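Local coordinates for listeriolysin O (PDB 4CDB), which binds cholesterol-containing host membranes and, after a major conformational change, inserts and oligomerises into pores that lyse the cell, at residues N36-H41 with E358-K363; W151-A156 with F338-P343; V277-D282 with V294-I299; N382-G387 with H425-I430. One frame throughout, in Å; residues are numbered along the deposited sequence.

Contact 1: residues N36-H41 with E358-K363; sequences NVLVYH and ELAVIK
A parallel beta bridge between Val39 and Lys363, with CA atoms 4.6 Å apart, sets the short strand 39-41 beside the start of the long strand 362-385. Two backbone bonds define it: Lys363 N reaches Leu38 O at 2.8 Å, almost straight at 178°, and Tyr40 N reaches Lys363 O, also at 2.8 Å. Lys363 thus donates to one side of its bridge partner and accepts from the other, the signature of a parallel pairing. Before the bridge the chains diverge, and a water spans the gap, donating to Val361 O at 2.7 Å and accepting from Leu38 N at 3.0 Å. Strand 362-385 pairs antiparallel with strand 59-74 as well, which makes the sheet mixed. On one face Val39 CG1 packs on Lys363 CB at 3.9 Å; the lysine chain leaves with CG anti to the backbone N (chi1 178°), alongside the valine, then bends at chi3, and NZ makes a weak bond to Asn35 O. Leu38 turns inward, CD1 meeting Ala360 CB at 3.9 Å, while Leu99 and Val100 of helix 97-100 touch it. Tyr40 OH is hydrogen-bonded to Ser177 OG in helix 176-183, within a region expected to become a membrane-spanning strand.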
loop_
_atom_site.group_PDB
_atom_site.type_symbol
_atom_site.label_atom_id
_atom_site.label_comp_id
_atom_site.label_asym_id
_atom_site.label_seq_id
_atom_site.Cartn_x
_atom_site.Cartn_y
_atom_site.Cartn_z
ATOM N N ASN A 36 -17.688 1.346 -18.636
ATOM C CA ASN A 36 -18.217 0.247 -17.832
ATOM C C ASN A 36 -17.857 -1.150 -18.344
ATOM O O ASN A 36 -18.383 -2.150 -17.854
ATOM C CB ASN A 36 -19.737 0.379 -17.693
ATOM C CG ASN A 36 -20.149 1.658 -16.989
ATOM O OD1 ASN A 36 -19.464 2.129 -16.081
ATOM N ND2 ASN A 36 -21.275 2.226 -17.404
ATOM N N VAL A 37 -16.961 -1.215 -19.323
ATOM C CA VAL A 37 -16.541 -2.494 -19.892
ATOM C C VAL A 37 -15.553 -3.242 -18.993
ATOM O O VAL A 37 -15.677 -4.451 -18.790
ATOM C CB VAL A 37 -15.948 -2.307 -21.309
ATOM C CG1 VAL A 37 -15.098 -3.499 -21.707
ATOM C CG2 VAL A 37 -17.064 -2.085 -22.316
ATOM N N LEU A 38 -14.580 -2.520 -18.447
ATOM C CA LEU A 38 -13.565 -3.131 -17.595
ATOM C C LEU A 38 -13.778 -2.747 -16.134
ATOM O O LEU A 38 -13.501 -1.615 -15.732
ATOM C CB LEU A 38 -12.165 -2.713 -18.048
ATOM C CG LEU A 38 -11.790 -3.057 -19.491
ATOM C CD1 LEU A 38 -10.452 -2.439 -19.852
ATOM C CD2 LEU A 38 -11.749 -4.561 -19.681
ATOM N N VAL A 39 -14.270 -3.697 -15.344
ATOM C CA VAL A 39 -14.579 -3.438 -13.942
ATOM C C VAL A 39 -14.072 -4.533 -13.005
ATOM O O VAL A 39 -14.060 -5.715 -13.353
ATOM C CB VAL A 39 -16.099 -3.277 -13.722
ATOM C CG1 VAL A 39 -16.592 -1.971 -14.320
ATOM C CG2 VAL A 39 -16.848 -4.454 -14.323
ATOM N N TYR A 40 -13.648 -4.123 -11.813
ATOM C CA TYR A 40 -13.367 -5.061 -10.734
ATOM C C TYR A 40 -14.273 -4.779 -9.540
ATOM O O TYR A 40 -14.142 -3.748 -8.879
ATOM C CB TYR A 40 -11.901 -5.004 -10.298
ATOM C CG TYR A 40 -11.651 -5.754 -9.008
ATOM C CD1 TYR A 40 -11.689 -7.143 -8.971
ATOM C CD2 TYR A 40 -11.391 -5.075 -7.824
ATOM C CE1 TYR A 40 -11.470 -7.834 -7.793
ATOM C CE2 TYR A 40 -11.169 -5.757 -6.642
ATOM C CZ TYR A 40 -11.211 -7.136 -6.632
ATOM O OH TYR A 40 -10.990 -7.818 -5.456
ATOM N N HIS A 41 -15.194 -5.695 -9.270
ATOM C CA HIS A 41 -16.079 -5.562 -8.122
ATOM C C HIS A 41 -15.507 -6.321 -6.929
ATOM O O HIS A 41 -15.519 -7.552 -6.902
ATOM C CB HIS A 41 -17.483 -6.063 -8.464
ATOM C CG HIS A 41 -18.142 -5.301 -9.570
ATOM N ND1 HIS A 41 -18.430 -3.955 -9.478
ATOM C CD2 HIS A 41 -18.576 -5.694 -10.791
ATOM C CE1 HIS A 41 -19.007 -3.553 -10.595
ATOM N NE2 HIS A 41 -19.109 -4.589 -11.409
ATOM N N GLU A 358 -10.038 5.144 -28.137
ATOM C CA GLU A 358 -10.228 5.730 -26.816
ATOM C C GLU A 358 -9.550 4.894 -25.733
ATOM O O GLU A 358 -9.464 3.669 -25.840
ATOM C CB GLU A 358 -11.718 5.885 -26.511
ATOM C CG GLU A 358 -12.046 7.089 -25.652
ATOM C CD GLU A 358 -11.981 8.395 -26.420
ATOM O OE1 GLU A 358 -11.974 8.357 -27.668
ATOM O OE2 GLU A 358 -11.943 9.461 -25.771
ATOM N N LEU A 359 -9.072 5.567 -24.692
ATOM C CA LEU A 359 -8.324 4.913 -23.627
ATOM C C LEU A 359 -9.223 4.021 -22.771
ATOM O O LEU A 359 -10.262 4.459 -22.276
ATOM C CB LEU A 359 -7.627 5.963 -22.758
ATOM C CG LEU A 359 -6.520 5.496 -21.811
ATOM C CD1 LEU A 359 -5.446 4.740 -22.574
ATOM C CD2 LEU A 359 -5.915 6.683 -21.080
ATOM N N ALA A 360 -8.822 2.763 -22.614
ATOM C CA ALA A 360 -9.559 1.813 -21.786
ATOM C C ALA A 360 -9.151 1.958 -20.326
ATOM O O ALA A 360 -7.971 1.849 -19.994
ATOM C CB ALA A 360 -9.307 0.392 -22.260
ATOM N N VAL A 361 -10.129 2.201 -19.459
ATOM C CA VAL A 361 -9.857 2.408 -18.042
ATOM C C VAL A 361 -10.511 1.323 -17.188
ATOM O O VAL A 361 -11.689 1.007 -17.364
ATOM C CB VAL A 361 -10.354 3.793 -17.571
ATOM C CG1 VAL A 361 -9.940 4.049 -16.123
ATOM C CG2 VAL A 361 -9.827 4.894 -18.490
ATOM N N ILE A 362 -9.740 0.751 -16.268
ATOM C CA ILE A 362 -10.276 -0.235 -15.339
ATOM C C ILE A 362 -10.949 0.446 -14.148
ATOM O O ILE A 362 -10.317 1.200 -13.406
ATOM C CB ILE A 362 -9.186 -1.194 -14.824
ATOM C CG1 ILE A 362 -8.516 -1.925 -15.988
ATOM C CG2 ILE A 362 -9.778 -2.195 -13.848
ATOM C CD1 ILE A 362 -7.565 -3.029 -15.545
ATOM N N LYS A 363 -12.237 0.171 -13.967
ATOM C CA LYS A 363 -12.991 0.744 -12.859
ATOM C C LYS A 363 -13.016 -0.204 -11.663
ATOM O O LYS A 363 -13.600 -1.284 -11.728
ATOM C CB LYS A 363 -14.414 1.085 -13.304
ATOM C CG LYS A 363 -15.294 1.646 -12.202
ATOM C CD LYS A 363 -16.514 2.347 -12.781
ATOM C CE LYS A 363 -16.099 3.512 -13.670
ATOM N NZ LYS A 363 -17.268 4.217 -14.268
HETATM O O HOH W 1 -13.788 0.344 -18.962
#

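Contact 2: residues W151-A156 with F338-P343; sequences WNEKYA and FNRETP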
loop_
_atom_site.group_PDB
_atom_site.type_symbol
_atom_site.label_atom_id
_atom_site.label_comp_id
_atom_site.label_asym_id
_atom_site.label_seq_id
_atom_site.Cartn_x
_atom_site.Cartn_y
_atom_site.Cartn_z
ATOM N N TRP A 151 19.477 4.066 -29.685
ATOM C CA TRP A 151 19.684 5.115 -28.694
ATOM C C TRP A 151 21.037 4.959 -28.003
ATOM O O TRP A 151 21.730 5.943 -27.748
ATOM C CB TRP A 151 18.561 5.113 -27.654
ATOM C CG TRP A 151 18.699 6.207 -26.628
ATOM C CD1 TRP A 151 18.292 7.505 -26.753
ATOM C CD2 TRP A 151 19.288 6.096 -25.325
ATOM N NE1 TRP A 151 18.590 8.208 -25.608
ATOM C CE2 TRP A 151 19.202 7.365 -24.716
ATOM C CE3 TRP A 151 19.877 5.047 -24.613
ATOM C CZ2 TRP A 151 19.685 7.612 -23.430
ATOM C CZ3 TRP A 151 20.357 5.294 -23.338
ATOM C CH2 TRP A 151 20.257 6.565 -22.759
ATOM N N ASN A 152 21.402 3.716 -27.703
ATOM C CA ASN A 152 22.672 3.424 -27.046
ATOM C C ASN A 152 23.883 3.769 -27.910
ATOM O O ASN A 152 24.989 3.938 -27.399
ATOM C CB ASN A 152 22.738 1.952 -26.626
ATOM C CG ASN A 152 21.817 1.631 -25.462
ATOM O OD1 ASN A 152 21.633 2.443 -24.556
ATOM N ND2 ASN A 152 21.239 0.435 -25.479
ATOM N N GLU A 153 23.668 3.875 -29.217
ATOM C CA GLU A 153 24.767 4.070 -30.159
ATOM C C GLU A 153 24.824 5.471 -30.768
ATOM O O GLU A 153 25.666 5.744 -31.624
ATOM C CB GLU A 153 24.703 3.022 -31.275
ATOM C CG GLU A 153 24.891 1.587 -30.801
ATOM C CD GLU A 153 24.741 0.572 -31.922
ATOM O OE1 GLU A 153 24.507 0.982 -33.079
ATOM O OE2 GLU A 153 24.857 -0.640 -31.643
ATOM N N LYS A 154 23.931 6.356 -30.335
ATOM C CA LYS A 154 23.906 7.721 -30.857
ATOM C C LYS A 154 23.749 8.773 -29.765
ATOM O O LYS A 154 24.340 9.849 -29.843
ATOM C CB LYS A 154 22.780 7.898 -31.879
ATOM C CG LYS A 154 23.073 7.361 -33.267
ATOM C CD LYS A 154 22.124 7.979 -34.286
ATOM C CE LYS A 154 22.121 7.207 -35.594
ATOM N NZ LYS A 154 21.111 7.752 -36.545
ATOM N N TYR A 155 22.944 8.464 -28.753
ATOM C CA TYR A 155 22.566 9.463 -27.762
ATOM C C TYR A 155 23.011 9.116 -26.346
ATOM O O TYR A 155 23.022 9.979 -25.470
ATOM C CB TYR A 155 21.049 9.696 -27.797
ATOM C CG TYR A 155 20.519 9.987 -29.183
ATOM C CD1 TYR A 155 20.603 11.264 -29.725
ATOM C CD2 TYR A 155 19.950 8.982 -29.954
ATOM C CE1 TYR A 155 20.127 11.531 -30.998
ATOM C CE2 TYR A 155 19.472 9.242 -31.227
ATOM C CZ TYR A 155 19.563 10.517 -31.743
ATOM O OH TYR A 155 19.088 10.777 -33.008
ATOM N N ALA A 156 23.378 7.857 -26.127
ATOM C CA ALA A 156 23.740 7.385 -24.791
ATOM C C ALA A 156 24.874 8.192 -24.167
ATOM O O ALA A 156 24.824 8.537 -22.988
ATOM C CB ALA A 156 24.103 5.910 -24.833
ATOM N N PHE A 338 18.863 4.166 -16.006
ATOM C CA PHE A 338 18.883 3.139 -17.042
ATOM C C PHE A 338 20.277 2.934 -17.633
ATOM O O PHE A 338 21.001 3.896 -17.892
ATOM C CB PHE A 338 17.888 3.507 -18.148
ATOM C CG PHE A 338 18.028 2.688 -19.403
ATOM C CD1 PHE A 338 17.771 1.325 -19.398
ATOM C CD2 PHE A 338 18.388 3.291 -20.597
ATOM C CE1 PHE A 338 17.891 0.578 -20.559
ATOM C CE2 PHE A 338 18.508 2.551 -21.760
ATOM C CZ PHE A 338 18.259 1.193 -21.740
ATOM N N ASN A 339 20.651 1.673 -17.834
ATOM C CA ASN A 339 21.900 1.349 -18.516
ATOM C C ASN A 339 21.772 0.101 -19.390
ATOM O O ASN A 339 20.801 -0.648 -19.278
ATOM C CB ASN A 339 23.054 1.206 -17.518
ATOM C CG ASN A 339 23.139 -0.181 -16.913
ATOM O OD1 ASN A 339 23.769 -1.077 -17.475
ATOM N ND2 ASN A 339 22.513 -0.361 -15.755
ATOM N N ARG A 340 22.764 -0.115 -20.251
ATOM C CA ARG A 340 22.721 -1.172 -21.264
ATOM C C ARG A 340 22.566 -2.578 -20.684
ATOM O O ARG A 340 21.875 -3.420 -21.259
ATOM C CB ARG A 340 23.976 -1.113 -22.140
ATOM C CG ARG A 340 23.881 -1.916 -23.432
ATOM C CD ARG A 340 25.224 -1.961 -24.148
ATOM N NE ARG A 340 25.099 -2.405 -25.534
ATOM C CZ ARG A 340 25.269 -1.616 -26.591
ATOM N NH1 ARG A 340 25.581 -0.337 -26.425
ATOM N NH2 ARG A 340 25.135 -2.107 -27.815
ATOM N N GLU A 341 23.215 -2.827 -19.551
ATOM C CA GLU A 341 23.197 -4.150 -18.930
ATOM C C GLU A 341 21.822 -4.523 -18.378
ATOM O O GLU A 341 21.395 -5.672 -18.485
ATOM C CB GLU A 341 24.258 -4.241 -17.829
ATOM C CG GLU A 341 25.668 -4.511 -18.337
ATOM C CD GLU A 341 26.158 -3.463 -19.320
ATOM O OE1 GLU A 341 26.035 -2.256 -19.022
ATOM O OE2 GLU A 341 26.671 -3.849 -20.392
ATOM N N THR A 342 21.139 -3.550 -17.784
ATOM C CA THR A 342 19.785 -3.763 -17.283
ATOM C C THR A 342 18.777 -2.967 -18.111
ATOM O O THR A 342 18.489 -1.809 -17.806
ATOM C CB THR A 342 19.663 -3.380 -15.795
ATOM O OG1 THR A 342 19.907 -1.977 -15.635
ATOM C CG2 THR A 342 20.670 -4.161 -14.964
ATOM N N PRO A 343 18.235 -3.596 -19.167
ATOM C CA PRO A 343 17.364 -2.919 -20.134
ATOM C C PRO A 343 15.930 -2.756 -19.645
ATOM O O PRO A 343 15.201 -1.916 -20.176
ATOM C CB PRO A 343 17.397 -3.849 -21.359
ATOM C CG PRO A 343 18.262 -5.038 -20.971
ATOM C CD PRO A 343 18.389 -5.023 -19.485
#
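Asn152 and Arg340 mark the nearest approach of the two backbones, their CA atoms 7.4 Å apart, and no hydrogen bond crosses between the segments. Segment 151-156 holds the last two residues of helix 137-152 and the chain leaving it; Trp151 O accepts from Tyr155 N at 3.0 Å as the helix unwinds. Segment 338-343 is irregular, with an Asx turn in which Asn339 OD1 accepts from Glu341 N at 2.8 Å, the donor lying above the amide carbonyl plane. Contact is therefore carried by side chains. The side chains of Trp151 and Phe338 pass in opposite directions, their ring planes inclined at 43° and centroids 5.8 Å apart, too oblique for either a stack or an edge-to-face pair. Trp151 CZ3 comes to the edge of the phenyl ring, 3.7 Å from Phe338 CE2. Nearer the surface, Arg340 stretches out with CG anti to the backbone N (chi1 -165°), carrying NH1 to 3.7 Å from Asn152 CB. Its guanidinium lies nearly coplanar with the Glu153 carboxylate, but NH2 to OE2 is 4.1 Å, beyond a salt bridge. The true salt-bridge partner of Arg340 is Glu149, on helix 137-152. Trp151 NE1 is held by Pro121 O, and Phe338 meets the ring of Tyr217, so the loop preceding strand 345-353 packs against both the end of helix 137-152 and strand 207-222.

Contact 3: residues V277-D282 with V294-I299; sequences VKAAFD and VELTNI. With NA (sodium ion), chain Q.
Val277 divides its two methyls between an aromatic ring and the opposing helix: CG1 lies 3.5 Å above one face of the Phe281 ring, nearer the ring's margin than its centre, while CG2 meets Ile299 CD1 at 4.0 Å. The first torsion accounts for this, CG1 standing anti to the backbone N (chi1 175°) and CG2 beside it. The Phe281 side chain is further packed by Leu268, Thr270 and Leu325. Helices 277-286 and 294-301 belong to the helical cluster of a cholesterol-dependent cytolysin in its soluble form; both segments fall in regions expected to become beta strands in the membrane. Their short axes approach to 8.9 Å and cross at -77°, so the interface is confined to a small apolar patch. Ala280 is central to it: its CB touches Ile299 CG2 at 3.8 Å and Leu296 CD2 at 4.0 Å. The small methyl is consistent with the close approach of the backbones, 4.9 Å between Ala280 CA and Leu296 CA. Ala279 CB adds a looser touch on Leu296 CD2. Away from this patch, Lys278 NZ forms a salt bridge to Asp282 OD1 at 2.8 Å, using the oxygen's syn lone pair, and the same OD1 lies 2.8 Å from a sodium ion that Glu209 OE2 also binds.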
loop_
_atom_site.group_PDB
_atom_site.type_symbol
_atom_site.label_atom_id
_atom_site.label_comp_id
_atom_site.label_asym_id
_atom_site.label_seq_id
_atom_site.Cartn_x
_atom_site.Cartn_y
_atom_site.Cartn_z
ATOM N N VAL A 277 2.900 4.467 12.650
ATOM C CA VAL A 277 3.580 3.473 11.823
ATOM C C VAL A 277 3.727 3.911 10.363
ATOM O O VAL A 277 4.789 3.738 9.763
ATOM C CB VAL A 277 2.877 2.101 11.906
ATOM C CG1 VAL A 277 3.507 1.111 10.945
ATOM C CG2 VAL A 277 2.939 1.571 13.330
ATOM N N LYS A 278 2.669 4.494 9.807
ATOM C CA LYS A 278 2.700 5.002 8.437
ATOM C C LYS A 278 3.801 6.046 8.261
ATOM O O LYS A 278 4.629 5.938 7.357
ATOM C CB LYS A 278 1.343 5.600 8.054
ATOM C CG LYS A 278 1.251 6.097 6.615
ATOM C CD LYS A 278 1.247 4.942 5.621
ATOM C CE LYS A 278 0.942 5.416 4.204
ATOM N NZ LYS A 278 1.998 6.314 3.657
ATOM N N ALA A 279 3.809 7.046 9.137
ATOM C CA ALA A 279 4.816 8.104 9.093
ATOM C C ALA A 279 6.218 7.535 9.276
ATOM O O ALA A 279 7.170 7.986 8.638
ATOM C CB ALA A 279 4.528 9.153 10.154
ATOM N N ALA A 280 6.337 6.541 10.150
ATOM C CA ALA A 280 7.605 5.857 10.364
ATOM C C ALA A 280 8.043 5.136 9.095
ATOM O O ALA A 280 9.206 5.217 8.695
ATOM C CB ALA A 280 7.485 4.879 11.516
ATOM N N PHE A 281 7.103 4.428 8.473
ATOM C CA PHE A 281 7.360 3.730 7.218
ATOM C C PHE A 281 7.767 4.711 6.123
ATOM O O PHE A 281 8.688 4.443 5.351
ATOM C CB PHE A 281 6.123 2.943 6.773
ATOM C CG PHE A 281 5.934 1.634 7.495
ATOM C CD1 PHE A 281 6.895 1.157 8.372
ATOM C CD2 PHE A 281 4.794 0.874 7.283
ATOM C CE1 PHE A 281 6.719 -0.050 9.030
ATOM C CE2 PHE A 281 4.612 -0.333 7.935
ATOM C CZ PHE A 281 5.577 -0.796 8.810
ATOM N N ASP A 282 7.078 5.847 6.063
ATOM C CA ASP A 282 7.358 6.870 5.058
ATOM C C ASP A 282 8.789 7.400 5.157
ATOM O O ASP A 282 9.430 7.675 4.142
ATOM C CB ASP A 282 6.364 8.032 5.175
ATOM C CG ASP A 282 4.936 7.614 4.875
ATOM O OD1 ASP A 282 4.743 6.656 4.098
ATOM O OD2 ASP A 282 4.005 8.248 5.417
ATOM N N VAL A 294 12.353 9.610 18.759
ATOM C CA VAL A 294 12.573 8.226 19.174
ATOM C C VAL A 294 11.335 7.331 19.075
ATOM O O VAL A 294 11.419 6.125 19.294
ATOM C CB VAL A 294 13.140 8.164 20.609
ATOM C CG1 VAL A 294 14.107 6.996 20.751
ATOM C CG2 VAL A 294 13.837 9.471 20.953
ATOM N N GLU A 295 10.188 7.917 18.748
ATOM C CA GLU A 295 8.977 7.129 18.540
ATOM C C GLU A 295 9.000 6.478 17.159
ATOM O O GLU A 295 8.727 5.286 17.017
ATOM C CB GLU A 295 7.729 8.000 18.701
ATOM C CG GLU A 295 8.001 9.504 18.759
ATOM C CD GLU A 295 8.386 10.104 17.414
ATOM O OE1 GLU A 295 9.337 9.603 16.778
ATOM O OE2 GLU A 295 7.744 11.091 16.998
ATOM N N LEU A 296 9.329 7.273 16.146
ATOM C CA LEU A 296 9.471 6.769 14.787
ATOM C C LEU A 296 10.705 5.882 14.698
ATOM O O LEU A 296 10.706 4.864 14.007
ATOM C CB LEU A 296 9.590 7.930 13.796
ATOM C CG LEU A 296 8.473 8.975 13.782
ATOM C CD1 LEU A 296 8.774 10.058 12.758
ATOM C CD2 LEU A 296 7.127 8.331 13.500
ATOM N N THR A 297 11.755 6.279 15.412
ATOM C CA THR A 297 13.012 5.538 15.423
ATOM C C THR A 297 12.825 4.156 16.048
ATOM O O THR A 297 13.460 3.186 15.632
ATOM C CB THR A 297 14.111 6.311 16.185
ATOM O OG1 THR A 297 14.195 7.650 15.679
ATOM C CG2 THR A 297 15.462 5.630 16.025
ATOM N N ASN A 298 11.942 4.070 17.038
ATOM C CA ASN A 298 11.673 2.805 17.714
ATOM C C ASN A 298 10.863 1.852 16.843
ATOM O O ASN A 298 11.141 0.655 16.797
ATOM C CB ASN A 298 10.955 3.043 19.045
ATOM C CG ASN A 298 11.171 1.914 20.034
ATOM O OD1 ASN A 298 10.438 0.926 20.039
ATOM N ND2 ASN A 298 12.183 2.058 20.884
ATOM N N ILE A 299 9.858 2.389 16.157
ATOM C CA ILE A 299 9.044 1.594 15.245
ATOM C C ILE A 299 9.916 0.979 14.154
ATOM O O ILE A 299 9.831 -0.219 13.882
ATOM C CB ILE A 299 7.916 2.435 14.607
ATOM C CG1 ILE A 299 6.928 2.899 15.678
ATOM C CG2 ILE A 299 7.192 1.640 13.529
ATOM C CD1 ILE A 299 5.758 3.691 15.130
HETATM NA NA NA Q . 5.391 4.050 3.286
#

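Contact 4: residues N382-G387 with H425-I430; sequences NIDHSG and HFTSSI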
loop_
_atom_site.group_PDB
_atom_site.type_symbol
_atom_site.label_atom_id
_atom_site.label_comp_id
_atom_site.label_asym_id
_atom_site.label_seq_id
_atom_site.Cartn_x
_atom_site.Cartn_y
_atom_site.Cartn_z
ATOM N N ASN A 382 3.447 3.567 43.798
ATOM C CA ASN A 382 4.289 3.181 44.921
ATOM C C ASN A 382 4.152 4.153 46.089
ATOM O O ASN A 382 4.488 5.332 45.971
ATOM C CB ASN A 382 5.747 3.074 44.469
ATOM C CG ASN A 382 5.913 2.174 43.257
ATOM O OD1 ASN A 382 5.405 1.053 43.228
ATOM N ND2 ASN A 382 6.613 2.669 42.243
ATOM N N ILE A 383 3.646 3.651 47.212
ATOM C CA ILE A 383 3.414 4.481 48.390
ATOM C C ILE A 383 4.534 4.321 49.409
ATOM O O ILE A 383 4.911 3.201 49.758
ATOM C CB ILE A 383 2.086 4.120 49.086
ATOM C CG1 ILE A 383 0.926 4.192 48.096
ATOM C CG2 ILE A 383 1.837 5.037 50.278
ATOM C CD1 ILE A 383 0.727 5.560 47.499
ATOM N N ASP A 384 5.059 5.444 49.889
ATOM C CA ASP A 384 6.067 5.421 50.941
ATOM C C ASP A 384 5.722 6.421 52.039
ATOM O O ASP A 384 5.713 7.630 51.815
ATOM C CB ASP A 384 7.455 5.721 50.369
ATOM C CG ASP A 384 8.566 5.440 51.363
ATOM O OD1 ASP A 384 8.753 6.249 52.296
ATOM O OD2 ASP A 384 9.254 4.410 51.208
ATOM N N HIS A 385 5.436 5.902 53.228
ATOM C CA HIS A 385 5.112 6.734 54.381
ATOM C C HIS A 385 6.217 6.618 55.424
ATOM O O HIS A 385 6.442 5.545 55.983
ATOM C CB HIS A 385 3.761 6.309 54.970
ATOM C CG HIS A 385 3.442 6.935 56.295
ATOM N ND1 HIS A 385 4.001 8.118 56.724
ATOM C CD2 HIS A 385 2.609 6.531 57.284
ATOM C CE1 HIS A 385 3.531 8.416 57.923
ATOM N NE2 HIS A 385 2.685 7.471 58.284
ATOM N N SER A 386 6.906 7.727 55.679
ATOM C CA SER A 386 7.976 7.756 56.669
ATOM C C SER A 386 7.856 8.973 57.581
ATOM O O SER A 386 8.830 9.385 58.212
ATOM C CB SER A 386 9.345 7.742 55.984
ATOM O OG SER A 386 9.578 8.952 55.285
ATOM N N GLY A 387 6.658 9.545 57.644
ATOM C CA GLY A 387 6.419 10.715 58.468
ATOM C C GLY A 387 6.209 10.360 59.926
ATOM O O GLY A 387 5.783 9.248 60.245
ATOM N N HIS A 425 7.218 2.774 59.425
ATOM C CA HIS A 425 7.472 2.991 58.006
ATOM C C HIS A 425 6.539 2.131 57.159
ATOM O O HIS A 425 6.554 0.904 57.258
ATOM C CB HIS A 425 8.934 2.665 57.688
ATOM C CG HIS A 425 9.317 2.914 56.264
ATOM N ND1 HIS A 425 9.926 1.957 55.479
ATOM C CD2 HIS A 425 9.184 4.012 55.482
ATOM C CE1 HIS A 425 10.150 2.455 54.277
ATOM N NE2 HIS A 425 9.709 3.699 54.251
ATOM N N PHE A 426 5.730 2.779 56.326
ATOM C CA PHE A 426 4.742 2.069 55.524
ATOM C C PHE A 426 5.067 2.114 54.031
ATOM O O PHE A 426 5.317 3.182 53.469
ATOM C CB PHE A 426 3.339 2.622 55.785
ATOM C CG PHE A 426 2.279 2.020 54.909
ATOM C CD1 PHE A 426 1.837 0.724 55.124
ATOM C CD2 PHE A 426 1.722 2.749 53.872
ATOM C CE1 PHE A 426 0.862 0.165 54.317
ATOM C CE2 PHE A 426 0.746 2.197 53.061
ATOM C CZ PHE A 426 0.315 0.903 53.284
ATOM N N THR A 427 5.068 0.943 53.402
ATOM C CA THR A 427 5.300 0.833 51.967
ATOM C C THR A 427 4.317 -0.149 51.341
ATOM O O THR A 427 4.003 -1.187 51.926
ATOM C CB THR A 427 6.736 0.371 51.648
ATOM O OG1 THR A 427 7.030 -0.825 52.381
ATOM C CG2 THR A 427 7.741 1.449 52.018
ATOM N N SER A 428 3.834 0.189 50.150
ATOM C CA SER A 428 2.915 -0.667 49.412
ATOM C C SER A 428 2.842 -0.228 47.954
ATOM O O SER A 428 3.108 0.931 47.634
ATOM C CB SER A 428 1.520 -0.636 50.043
ATOM O OG SER A 428 0.657 -1.569 49.421
ATOM N N SER A 429 2.483 -1.156 47.073
ATOM C CA SER A 429 2.359 -0.850 45.652
ATOM C C SER A 429 0.980 -1.221 45.120
ATOM O O SER A 429 0.512 -2.345 45.309
ATOM C CB SER A 429 3.441 -1.569 44.840
ATOM O OG SER A 429 4.720 -1.000 45.064
ATOM N N ILE A 430 0.335 -0.270 44.456
ATOM C CA ILE A 430 -0.953 -0.520 43.823
ATOM C C ILE A 430 -0.744 -0.881 42.354
ATOM O O ILE A 430 -0.133 -0.121 41.604
ATOM C CB ILE A 430 -1.865 0.712 43.905
ATOM C CG1 ILE A 430 -1.946 1.216 45.345
ATOM C CG2 ILE A 430 -3.246 0.388 43.360
ATOM C CD1 ILE A 430 -2.742 2.490 45.495
#
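Strands 382-385 and 426-430 run antiparallel, their axes 4.7 Å apart, with Ile383-Ser428 and His385-Phe426 as hydrogen-bonded pairs and Asn382-Ser429 and Asp384-Thr427 as non-hydrogen-bonded ones. His385 N to Phe426 O, at 2.7 Å, and Ile383 N to Ser428 O, at 2.8 Å, each have a return bond from the partner's N. On the face of Ile383, His385, Phe426 and Ser428, His385 CB abuts Phe426 CB at 3.8 Å and Ile383 CG2 approaches Phe426 CE2 at 4.1 Å, coming obliquely to the ring. Trp415 touches Ile383, Phe426 and Ser428, and Ile383 also reaches Phe393 and Ile395 of strand 391-402. This is the inward side of the beta-sandwich domain, where the sheet holding strand 362-385 packs against a second one. The other face is polar. Asp384 holds its carboxylate anti to the backbone N (chi1 -169°), beside Thr427, and receives His425 NE2: OD2 accepts at 3.2 Å from above the carboxylate plane, OD1 only weakly at 3.4 Å. The N-H...OD2 angle is 142°, so the main bond is bent; ring and carboxylate planes are 55° apart. At the far end Ser429 OG donates to Asn382 OD1 at 2.8 Å; the amide's rotation is fixed from its other end too, ND2 donating to OD1 of Asn468 and OD1 of Asn470 in the neighbouring strand 468-475.

From the N terminus, the chain opens contact 1 at residues 36-41, contact 2 at 151-156 and contact 3 at 277-282. They then close in reverse order, at 294-299, 338-343 and 358-363, so contact 3 nests within contact 2 and contact 2 within contact 1, without crossing. Contact 4 follows in series, closing a loop of 37 residues between 387 and 425. Contact 3 joins two neighbouring helices, contact 2 a helix end to a loop, and contacts 1 and 4 pair strands. The latter two share strand 362-385, which spans the 71 Å between their centres on opposite sides of the chain's centre, linking the first three contacts' region to the beta sandwich.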